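Local coordinates for beta-N-acetylhexosaminidase (Bacteroides fragilis, PDB 4PYS), which probably hydrolyses terminal beta-linked N-acetylhexosamine residues from glycans, as a beta-N-acetylhexosaminidase of glycoside hydrolase family 20, at residues 43-46 and 47-51; 264-267 and 268-272; 366-369 and 370-374; 466-469 and 470-474. All coordinates share one frame; numbering follows the deposited sequence.

Following the chain from the N terminus, four local contacts occur in series; each is one continuous stretch, so none closes a long loop, and none nests within or crosses another. Contact 1 (43-51) covers the short helix 43-49 and its end, in the beta-alpha-beta unit between strands 31-35 and 56-58 of the N-terminal domain. Contact 2 (264-272) is the first two turns of helix 264-280, on the zinc-bearing side of the catalytic domain. Contact 3 (366-374) is a tight turn after helix 363-366 and the helix 369-376 it leads into. Contact 4 (466-474) starts helix 470-486; its centre is about 51 Å from that of contact 2. Contacts 2, 3 and 4 lie at helix beginnings, 3 and 4 including the N-cap residue; contact 1 includes a helix end.

Contact 1: 43-46 and 47-51; sequences IRLF and YEKLV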
loop_
_atom_site.group_PDB
_atom_site.type_symbol
_atom_site.label_atom_id
_atom_site.label_comp_id
_atom_site.label_asym_id
_atom_site.label_seq_id
_atom_site.Cartn_x
_atom_site.Cartn_y
_atom_site.Cartn_z
ATOM N N ILE A 43 3.599 -21.332 1.042
ATOM C CA ILE A 43 3.875 -22.199 2.175
ATOM C C ILE A 43 4.771 -21.580 3.258
ATOM O O ILE A 43 4.668 -21.948 4.428
ATOM C CB ILE A 43 4.415 -23.569 1.716
ATOM C CG1 ILE A 43 4.037 -24.643 2.733
ATOM C CG2 ILE A 43 5.915 -23.514 1.454
ATOM C CD1 ILE A 43 2.540 -24.688 3.021
ATOM N N ARG A 44 5.641 -20.645 2.885
ATOM C CA ARG A 44 6.478 -19.985 3.881
ATOM C C ARG A 44 5.623 -19.201 4.886
ATOM O O ARG A 44 5.944 -19.144 6.079
ATOM C CB ARG A 44 7.518 -19.081 3.217
ATOM C CG ARG A 44 8.709 -19.847 2.645
ATOM C CD ARG A 44 9.808 -18.912 2.158
ATOM N NE ARG A 44 9.616 -18.524 0.763
ATOM C CZ ARG A 44 10.053 -19.236 -0.274
ATOM N NH1 ARG A 44 10.700 -20.377 -0.069
ATOM N NH2 ARG A 44 9.840 -18.812 -1.513
ATOM N N LEU A 45 4.521 -18.629 4.410
ATOM C CA LEU A 45 3.608 -17.902 5.298
ATOM C C LEU A 45 2.897 -18.859 6.250
ATOM O O LEU A 45 2.708 -18.555 7.432
ATOM C CB LEU A 45 2.583 -17.091 4.498
ATOM C CG LEU A 45 1.631 -16.202 5.305
ATOM C CD1 LEU A 45 2.410 -15.120 6.056
ATOM C CD2 LEU A 45 0.569 -15.569 4.407
ATOM N N PHE A 46 2.499 -20.015 5.728
ATOM C CA PHE A 46 1.861 -21.034 6.552
ATOM C C PHE A 46 2.805 -21.503 7.659
ATOM O O PHE A 46 2.402 -21.632 8.822
ATOM C CB PHE A 46 1.430 -22.227 5.681
ATOM C CG PHE A 46 0.774 -23.328 6.460
ATOM C CD1 PHE A 46 -0.591 -23.290 6.716
ATOM C CD2 PHE A 46 1.521 -24.395 6.951
ATOM C CE1 PHE A 46 -1.203 -24.288 7.446
ATOM C CE2 PHE A 46 0.916 -25.402 7.685
ATOM C CZ PHE A 46 -0.451 -25.351 7.932
ATOM N N TYR A 47 4.061 -21.768 7.307
ATOM C CA TYR A 47 5.035 -22.232 8.298
ATOM C C TYR A 47 5.282 -21.171 9.369
ATOM O O TYR A 47 5.512 -21.477 10.539
ATOM C CB TYR A 47 6.363 -22.605 7.633
ATOM C CG TYR A 47 6.310 -23.807 6.710
ATOM C CD1 TYR A 47 5.421 -24.853 6.935
ATOM C CD2 TYR A 47 7.158 -23.894 5.611
ATOM C CE1 TYR A 47 5.377 -25.948 6.086
ATOM C CE2 TYR A 47 7.124 -24.979 4.763
ATOM C CZ TYR A 47 6.231 -26.005 5.005
ATOM O OH TYR A 47 6.198 -27.085 4.153
ATOM N N GLU A 48 5.236 -19.914 8.962
ATOM C CA GLU A 48 5.503 -18.816 9.876
ATOM C C GLU A 48 4.338 -18.526 10.828
ATOM O O GLU A 48 4.551 -18.169 11.992
ATOM C CB GLU A 48 5.837 -17.562 9.063
ATOM C CG GLU A 48 6.196 -16.349 9.897
ATOM C CD GLU A 48 6.411 -15.114 9.044
ATOM O OE1 GLU A 48 7.214 -15.174 8.083
ATOM O OE2 GLU A 48 5.769 -14.086 9.337
ATOM N N LYS A 49 3.110 -18.685 10.344
ATOM C CA LYS A 49 1.946 -18.181 11.075
ATOM C C LYS A 49 1.095 -19.269 11.724
ATOM O O LYS A 49 0.377 -19.000 12.689
ATOM C CB LYS A 49 1.059 -17.335 10.160
ATOM C CG LYS A 49 1.730 -16.104 9.531
ATOM C CD LYS A 49 2.283 -15.139 10.580
ATOM C CE LYS A 49 2.607 -13.771 9.947
ATOM N NZ LYS A 49 3.424 -12.895 10.876
ATOM N N LEU A 50 1.178 -20.494 11.206
ATOM C CA LEU A 50 0.273 -21.563 11.643
ATOM C C LEU A 50 0.974 -22.808 12.194
ATOM O O LEU A 50 0.827 -23.138 13.373
ATOM C CB LEU A 50 -0.684 -21.938 10.502
ATOM C CG LEU A 50 -1.707 -20.852 10.159
ATOM C CD1 LEU A 50 -2.399 -21.128 8.838
ATOM C CD2 LEU A 50 -2.722 -20.765 11.288
ATOM N N VAL A 51 1.718 -23.505 11.338
ATOM C CA VAL A 51 2.387 -24.750 11.733
ATOM C C VAL A 51 3.806 -24.752 11.193
ATOM O O VAL A 51 3.997 -24.662 9.981
ATOM C CB VAL A 51 1.668 -25.988 11.144
ATOM C CG1 VAL A 51 2.362 -27.286 11.584
ATOM C CG2 VAL A 51 0.205 -26.000 11.536
#
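F46 is packed by L50 and V51 where helix 43-49 runs out, so one aromatic ring meets two residues of the turn that follows. With CG anti to the backbone N, chi1 of 179° carries the ring toward this pair. L50 CB sits over one ring face, 4.2 Å from the centroid in a CH-pi contact, while L50 CD1 comes within 3.5 Å of F46 CD1. V51 lies alongside, its CB 3.6 Å from F46 CE2. One turn earlier, I43 and Y47 form a second pair. I43 CG1 lies over the tyrosine ring, 3.4 Å from Y47 CZ, and I43 O overhangs the same ring nearer its rim. Y47 holds this place with CG beside its own N (chi1 -66°), and its hydroxyl bonds to W58 NE1 of strand 56-58. K49 NZ forms a salt bridge with its neighbour E48 OE2 at 3.0 Å, through the anti lone pair. F46 O accepts L50 N (2.9 Å) and V51 N (3.2 Å) from opposite faces of its carbonyl plane. The helix thus ends on a carbonyl that takes two N-H groups and a ring covered by L50 and V51, while the charged ends of E48 and K49 pair with each other and with R216 and D154.

Contact 2: 264-267 and 268-272; sequences DSTL and IFLKN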
loop_
_atom_site.group_PDB
_atom_site.type_symbol
_atom_site.label_atom_id
_atom_site.label_comp_id
_atom_site.label_asym_id
_atom_site.label_seq_id
_atom_site.Cartn_x
_atom_site.Cartn_y
_atom_site.Cartn_z
ATOM N N ASP A 264 17.629 17.778 -21.246
ATOM C CA ASP A 264 17.580 16.393 -21.703
ATOM C C ASP A 264 18.391 15.501 -20.765
ATOM O O ASP A 264 18.049 14.339 -20.548
ATOM C CB ASP A 264 18.101 16.272 -23.143
ATOM C CG ASP A 264 17.111 16.792 -24.176
ATOM O OD1 ASP A 264 15.926 16.971 -23.830
ATOM O OD2 ASP A 264 17.518 17.010 -25.338
ATOM N N SER A 265 19.464 16.056 -20.204
ATOM C CA SER A 265 20.267 15.338 -19.219
ATOM C C SER A 265 19.442 14.967 -17.987
ATOM O O SER A 265 19.656 13.917 -17.379
ATOM C CB SER A 265 21.513 16.148 -18.829
ATOM O OG SER A 265 21.181 17.450 -18.372
ATOM N N THR A 266 18.485 15.818 -17.627
ATOM C CA THR A 266 17.606 15.511 -16.502
ATOM C C THR A 266 16.677 14.348 -16.840
ATOM O O THR A 266 16.549 13.405 -16.064
ATOM C CB THR A 266 16.786 16.731 -16.053
ATOM O OG1 THR A 266 17.666 17.735 -15.530
ATOM C CG2 THR A 266 15.798 16.335 -14.968
ATOM N N LEU A 267 16.040 14.409 -18.004
ATOM C CA LEU A 267 15.183 13.309 -18.445
ATOM C C LEU A 267 15.968 12.005 -18.545
ATOM O O LEU A 267 15.528 10.968 -18.053
ATOM C CB LEU A 267 14.506 13.634 -19.781
ATOM C CG LEU A 267 13.093 14.207 -19.644
ATOM C CD1 LEU A 267 13.129 15.606 -19.041
ATOM C CD2 LEU A 267 12.357 14.208 -20.976
ATOM N N ILE A 268 17.139 12.073 -19.176
ATOM C CA ILE A 268 18.024 10.917 -19.273
ATOM C C ILE A 268 18.415 10.379 -17.891
ATOM O O ILE A 268 18.408 9.166 -17.667
ATOM C CB ILE A 268 19.271 11.247 -20.130
ATOM C CG1 ILE A 268 18.868 11.403 -21.600
ATOM C CG2 ILE A 268 20.331 10.170 -19.988
ATOM C CD1 ILE A 268 19.817 12.250 -22.416
ATOM N N PHE A 269 18.730 11.280 -16.965
ATOM C CA PHE A 269 19.027 10.901 -15.588
ATOM C C PHE A 269 17.861 10.130 -14.981
ATOM O O PHE A 269 18.038 9.058 -14.398
ATOM C CB PHE A 269 19.301 12.153 -14.746
ATOM C CG PHE A 269 19.690 11.865 -13.309
ATOM C CD1 PHE A 269 18.726 11.591 -12.347
ATOM C CD2 PHE A 269 21.024 11.912 -12.915
ATOM C CE1 PHE A 269 19.083 11.338 -11.029
ATOM C CE2 PHE A 269 21.388 11.668 -11.595
ATOM C CZ PHE A 269 20.422 11.377 -10.654
ATOM N N LEU A 270 16.665 10.687 -15.110
ATOM C CA LEU A 270 15.499 10.092 -14.471
ATOM C C LEU A 270 15.129 8.759 -15.128
ATOM O O LEU A 270 14.690 7.824 -14.452
ATOM C CB LEU A 270 14.336 11.085 -14.463
ATOM C CG LEU A 270 14.593 12.288 -13.548
ATOM C CD1 LEU A 270 13.530 13.349 -13.703
ATOM C CD2 LEU A 270 14.679 11.848 -12.097
ATOM N N LYS A 271 15.333 8.663 -16.437
ATOM C CA LYS A 271 15.146 7.393 -17.133
ATOM C C LYS A 271 16.127 6.334 -16.620
ATOM O O LYS A 271 15.740 5.188 -16.379
ATOM C CB LYS A 271 15.286 7.575 -18.646
ATOM C CG LYS A 271 14.079 8.259 -19.286
ATOM C CD LYS A 271 14.287 8.468 -20.781
ATOM C CE LYS A 271 13.047 9.071 -21.442
ATOM N NZ LYS A 271 13.309 9.528 -22.849
ATOM N N ASN A 272 17.389 6.722 -16.443
ATOM C CA ASN A 272 18.386 5.816 -15.874
ATOM C C ASN A 272 17.974 5.332 -14.484
ATOM O O ASN A 272 18.163 4.161 -14.140
ATOM C CB ASN A 272 19.766 6.482 -15.836
ATOM C CG ASN A 272 20.348 6.700 -17.229
ATOM O OD1 ASN A 272 19.953 6.037 -18.189
ATOM N ND2 ASN A 272 21.289 7.634 -17.345
#
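I268 folds back over D264, one helical turn behind it, and its side chain can be followed as a series of contacts with a single carbonyl. CB lies 3.4 Å from D264 O. CG1, turned back beside the backbone N (chi1 -70°), comes to 3.2 Å from the same oxygen. The chain then extends at chi2, yet CD1 still stays 3.3 Å from D264 O, and it reaches D264 CB only at 4.4 Å. The oxygen is also bonded by I268 N at 2.8 Å, with an N-H...O angle of 171°, so backbone and side chain of one residue cover it together. The D264 carboxylate is occupied with R307, in a salt bridge. On the buried side, T266 and L270 lie side by side and point the same way, with CG2 of T266 4.0 Å from CD1 of L270. T266 OG1 bonds to L240 O. Such a pattern makes an amphipathic start to the helix: the leading carbonyl is shielded by hydrocarbon at the surface, while on the inner face T266 lies about 7 Å from the zinc ion held by C242, C260, C301 and C304, and L267 and L270 pack on F323 of helix 316-333.

Contact 3: 366-369 and 370-374; sequences HRDL and ALKNA
L369 meets N373 one turn into helix 369-376, which follows straight after a type II' beta turn running from H366 to L369, within the TIM-barrel catalytic domain of family 20. L369 carries much of the packing. Its CD1 branch reaches across N373, 3.8 Å from ND2, and meets K372 at about a right angle, 4.0 Å from NZ. The amide of N373 is turned to bond I345 O through ND2, so the leucine methyl borders a group already held. D368 stands at the N-cap, though its side chain makes no capping bond; CG is wedged between the backbone N and the carbonyl carbon (chi1 59°). The K372 chain passes at a slant by the carboxylate, with CE 3.5 Å from D368 OD1. Bends at chi3 and chi4 then carry the lysine nitrogen round to L369, leaving it 4.2 Å from D368 OD1, opposite charges near each other but beyond a salt bridge. The backbone keeps this arrangement in step: K372 N bonds D368 O at 2.8 Å, and N373 N bonds L369 O. A370 and L371 touch W360 of strand 356-360, which also donates from NE1 to R367 O. A water bridges the turn, donating to R367 O at 3.1 Å and accepting from A370 N at 3.0 Å.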
loop_
_atom_site.group_PDB
_atom_site.type_symbol
_atom_site.label_atom_id
_atom_site.label_comp_id
_atom_site.label_asym_id
_atom_site.label_seq_id
_atom_site.Cartn_x
_atom_site.Cartn_y
_atom_site.Cartn_z
ATOM N N HIS A 366 -10.363 19.686 -3.283
ATOM C CA HIS A 366 -10.923 19.681 -4.632
ATOM C C HIS A 366 -12.026 18.651 -4.876
ATOM O O HIS A 366 -12.417 18.426 -6.029
ATOM C CB HIS A 366 -9.802 19.513 -5.664
ATOM C CG HIS A 366 -8.804 20.629 -5.650
ATOM N ND1 HIS A 366 -8.965 21.780 -6.392
ATOM C CD2 HIS A 366 -7.646 20.781 -4.967
ATOM C CE1 HIS A 366 -7.943 22.589 -6.175
ATOM N NE2 HIS A 366 -7.128 22.007 -5.314
ATOM N N ARG A 367 -12.531 18.049 -3.797
ATOM C CA ARG A 367 -13.590 17.036 -3.877
ATOM C C ARG A 367 -13.249 15.943 -4.892
ATOM O O ARG A 367 -12.184 15.325 -4.810
ATOM C CB ARG A 367 -14.946 17.684 -4.198
ATOM C CG ARG A 367 -15.456 18.652 -3.124
ATOM C CD ARG A 367 -15.690 17.937 -1.795
ATOM N NE ARG A 367 -16.316 18.804 -0.795
ATOM C CZ ARG A 367 -15.659 19.416 0.189
ATOM N NH1 ARG A 367 -16.318 20.189 1.044
ATOM N NH2 ARG A 367 -14.347 19.262 0.323
ATOM N N ASP A 368 -14.124 15.722 -5.869
ATOM C CA ASP A 368 -13.908 14.640 -6.831
ATOM C C ASP A 368 -13.364 15.102 -8.188
ATOM O O ASP A 368 -13.517 14.392 -9.185
ATOM C CB ASP A 368 -15.192 13.831 -7.033
ATOM C CG ASP A 368 -16.339 14.678 -7.532
ATOM O OD1 ASP A 368 -16.282 15.916 -7.370
ATOM O OD2 ASP A 368 -17.302 14.102 -8.077
ATOM N N LEU A 369 -12.718 16.269 -8.224
ATOM C CA LEU A 369 -12.187 16.810 -9.479
ATOM C C LEU A 369 -11.302 15.810 -10.232
ATOM O O LEU A 369 -11.466 15.617 -11.433
ATOM C CB LEU A 369 -11.420 18.121 -9.244
ATOM C CG LEU A 369 -10.851 18.804 -10.498
ATOM C CD1 LEU A 369 -11.943 19.028 -11.527
ATOM C CD2 LEU A 369 -10.179 20.120 -10.156
ATOM N N ALA A 370 -10.374 15.168 -9.529
ATOM C CA ALA A 370 -9.454 14.242 -10.193
ATOM C C ALA A 370 -10.181 13.009 -10.701
ATOM O O ALA A 370 -9.880 12.494 -11.783
ATOM C CB ALA A 370 -8.340 13.834 -9.263
ATOM N N LEU A 371 -11.116 12.519 -9.900
ATOM C CA LEU A 371 -11.947 11.399 -10.303
ATOM C C LEU A 371 -12.705 11.754 -11.580
ATOM O O LEU A 371 -12.741 10.974 -12.530
ATOM C CB LEU A 371 -12.940 11.049 -9.192
ATOM C CG LEU A 371 -13.995 10.014 -9.573
ATOM C CD1 LEU A 371 -13.324 8.707 -9.874
ATOM C CD2 LEU A 371 -15.028 9.829 -8.470
ATOM N N LYS A 372 -13.308 12.940 -11.604
ATOM C CA LYS A 372 -14.074 13.373 -12.774
ATOM C C LYS A 372 -13.218 13.531 -14.035
ATOM O O LYS A 372 -13.637 13.150 -15.127
ATOM C CB LYS A 372 -14.841 14.666 -12.477
ATOM C CG LYS A 372 -16.130 14.452 -11.688
ATOM C CD LYS A 372 -17.061 15.666 -11.746
ATOM C CE LYS A 372 -16.715 16.724 -10.698
ATOM N NZ LYS A 372 -15.688 17.701 -11.163
ATOM N N ASN A 373 -12.021 14.089 -13.897
ATOM C CA ASN A 373 -11.169 14.288 -15.070
ATOM C C ASN A 373 -10.519 12.994 -15.551
ATOM O O ASN A 373 -10.269 12.817 -16.742
ATOM C CB ASN A 373 -10.124 15.372 -14.808
ATOM C CG ASN A 373 -10.737 16.757 -14.753
ATOM O OD1 ASN A 373 -11.928 16.920 -15.003
ATOM N ND2 ASN A 373 -9.928 17.758 -14.427
ATOM N N ALA A 374 -10.253 12.086 -14.619
ATOM C CA ALA A 374 -9.740 10.773 -14.985
ATOM C C ALA A 374 -10.755 9.995 -15.828
ATOM O O ALA A 374 -10.380 9.359 -16.812
ATOM C CB ALA A 374 -9.341 9.988 -13.752
HETATM O O HOH W 1 -9.768 15.731 -6.645
#

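Contact 4: 466-469 and 470-474; sequences NPEN and FDEFY
N469 and F473 set the backbone frame: the extended residues 466-469 give way to helix 470-486, and F473 N closes the first turn on N469 O at 3.0 Å, lying in the carbonyl plane. N469 is the N-cap. Its CG takes the crowded position between backbone N and carbonyl carbon (chi1 60°), which swings OD1 over the helix start. There OD1 accepts E472 N at 2.9 Å, in a nearly straight bond (N-H...O 160°), and lies 3.5 Å from E472 CB. N469 N donates to a water 2.8 Å away. E468 reaches along the other side. Its chain is extended from a CG anti to the backbone N, and OE2 arrives 3.7 Å from F473 CB and at the edge of the phenylalanine ring, the carboxylate plane steeply inclined to the ring. This OE2 pairs with K476 in a salt bridge, while F473 stacks on Y413. E472 crosses E468 at about a right angle, with OE1 3.8 Å from E468 CG. The two acids remain apart, E468 OE2 lying 5.1 Å from E472 OE1. At this helix start the asparagine side chain caps one N-H, that of E472; the helix dipole probably favours the carboxylates beside it, and K476 would probably offset the charge of E468, which also lies close to E459.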
loop_
_atom_site.group_PDB
_atom_site.type_symbol
_atom_site.label_atom_id
_atom_site.label_comp_id
_atom_site.label_asym_id
_atom_site.label_seq_id
_atom_site.Cartn_x
_atom_site.Cartn_y
_atom_site.Cartn_z
ATOM N N ASN A 466 -22.424 -5.677 1.415
ATOM C CA ASN A 466 -23.597 -6.181 2.138
ATOM C C ASN A 466 -23.768 -5.354 3.405
ATOM O O ASN A 466 -22.809 -4.777 3.899
ATOM C CB ASN A 466 -23.403 -7.645 2.561
ATOM C CG ASN A 466 -23.306 -8.589 1.396
ATOM O OD1 ASN A 466 -23.885 -8.358 0.338
ATOM N ND2 ASN A 466 -22.575 -9.685 1.591
ATOM N N PRO A 467 -24.998 -5.294 3.932
ATOM C CA PRO A 467 -25.226 -4.460 5.116
ATOM C C PRO A 467 -24.376 -4.863 6.326
ATOM O O PRO A 467 -24.267 -6.048 6.658
ATOM C CB PRO A 467 -26.706 -4.692 5.411
ATOM C CG PRO A 467 -27.316 -4.968 4.079
ATOM C CD PRO A 467 -26.255 -5.783 3.345
ATOM N N GLU A 468 -23.789 -3.859 6.967
ATOM C CA GLU A 468 -23.050 -4.019 8.210
ATOM C C GLU A 468 -22.962 -2.641 8.851
ATOM O O GLU A 468 -22.233 -1.773 8.361
ATOM C CB GLU A 468 -21.642 -4.552 7.938
ATOM C CG GLU A 468 -20.844 -4.773 9.231
ATOM C CD GLU A 468 -19.402 -5.152 8.962
ATOM O OE1 GLU A 468 -18.975 -5.072 7.788
ATOM O OE2 GLU A 468 -18.691 -5.508 9.923
ATOM N N ASN A 469 -23.696 -2.418 9.935
ATOM C CA ASN A 469 -23.714 -1.074 10.509
ATOM C C ASN A 469 -22.501 -0.840 11.406
ATOM O O ASN A 469 -21.705 -1.762 11.641
ATOM C CB ASN A 469 -25.048 -0.762 11.215
ATOM C CG ASN A 469 -25.355 -1.721 12.351
ATOM O OD1 ASN A 469 -24.458 -2.151 13.071
ATOM N ND2 ASN A 469 -26.626 -2.067 12.512
ATOM N N PHE A 470 -22.330 0.398 11.853
ATOM C CA PHE A 470 -21.122 0.750 12.578
ATOM C C PHE A 470 -21.073 0.006 13.897
ATOM O O PHE A 470 -19.996 -0.377 14.360
ATOM C CB PHE A 470 -21.048 2.255 12.859
ATOM C CG PHE A 470 -19.840 2.634 13.675
ATOM C CD1 PHE A 470 -18.597 2.764 13.066
ATOM C CD2 PHE A 470 -19.935 2.784 15.051
ATOM C CE1 PHE A 470 -17.464 3.090 13.824
ATOM C CE2 PHE A 470 -18.823 3.106 15.815
ATOM C CZ PHE A 470 -17.582 3.255 15.196
ATOM N N ASP A 471 -22.231 -0.167 14.527
ATOM C CA ASP A 471 -22.255 -0.808 15.834
ATOM C C ASP A 471 -21.746 -2.239 15.700
ATOM O O ASP A 471 -20.968 -2.707 16.534
ATOM C CB ASP A 471 -23.658 -0.804 16.439
ATOM C CG ASP A 471 -24.167 0.588 16.732
ATOM O OD1 ASP A 471 -23.360 1.475 17.088
ATOM O OD2 ASP A 471 -25.391 0.791 16.609
ATOM N N GLU A 472 -22.168 -2.938 14.645
ATOM C CA GLU A 472 -21.684 -4.301 14.435
ATOM C C GLU A 472 -20.197 -4.339 14.107
ATOM O O GLU A 472 -19.449 -5.170 14.645
ATOM C CB GLU A 472 -22.464 -5.008 13.321
ATOM C CG GLU A 472 -21.921 -6.405 13.047
ATOM C CD GLU A 472 -22.741 -7.184 12.032
ATOM O OE1 GLU A 472 -23.530 -6.554 11.296
ATOM O OE2 GLU A 472 -22.596 -8.425 11.977
ATOM N N PHE A 473 -19.772 -3.446 13.221
ATOM C CA PHE A 473 -18.374 -3.378 12.833
ATOM C C PHE A 473 -17.476 -3.030 14.022
ATOM O O PHE A 473 -16.448 -3.667 14.238
ATOM C CB PHE A 473 -18.184 -2.342 11.742
ATOM C CG PHE A 473 -16.749 -2.040 11.485
ATOM C CD1 PHE A 473 -15.966 -2.952 10.797
ATOM C CD2 PHE A 473 -16.180 -0.867 11.963
ATOM C CE1 PHE A 473 -14.613 -2.689 10.576
ATOM C CE2 PHE A 473 -14.840 -0.599 11.740
ATOM C CZ PHE A 473 -14.067 -1.517 11.054
ATOM N N TYR A 474 -17.868 -2.026 14.795
ATOM C CA TYR A 474 -17.076 -1.614 15.955
ATOM C C TYR A 474 -16.998 -2.739 17.000
ATOM O O TYR A 474 -15.964 -2.936 17.649
ATOM C CB TYR A 474 -17.680 -0.334 16.541
ATOM C CG TYR A 474 -16.925 0.248 17.714
ATOM C CD1 TYR A 474 -15.539 0.364 17.690
ATOM C CD2 TYR A 474 -17.605 0.711 18.823
ATOM C CE1 TYR A 474 -14.849 0.916 18.776
ATOM C CE2 TYR A 474 -16.933 1.258 19.903
ATOM C CZ TYR A 474 -15.556 1.359 19.868
ATOM O OH TYR A 474 -14.893 1.904 20.949
HETATM O O HOH W 2 -25.068 -4.718 10.874
#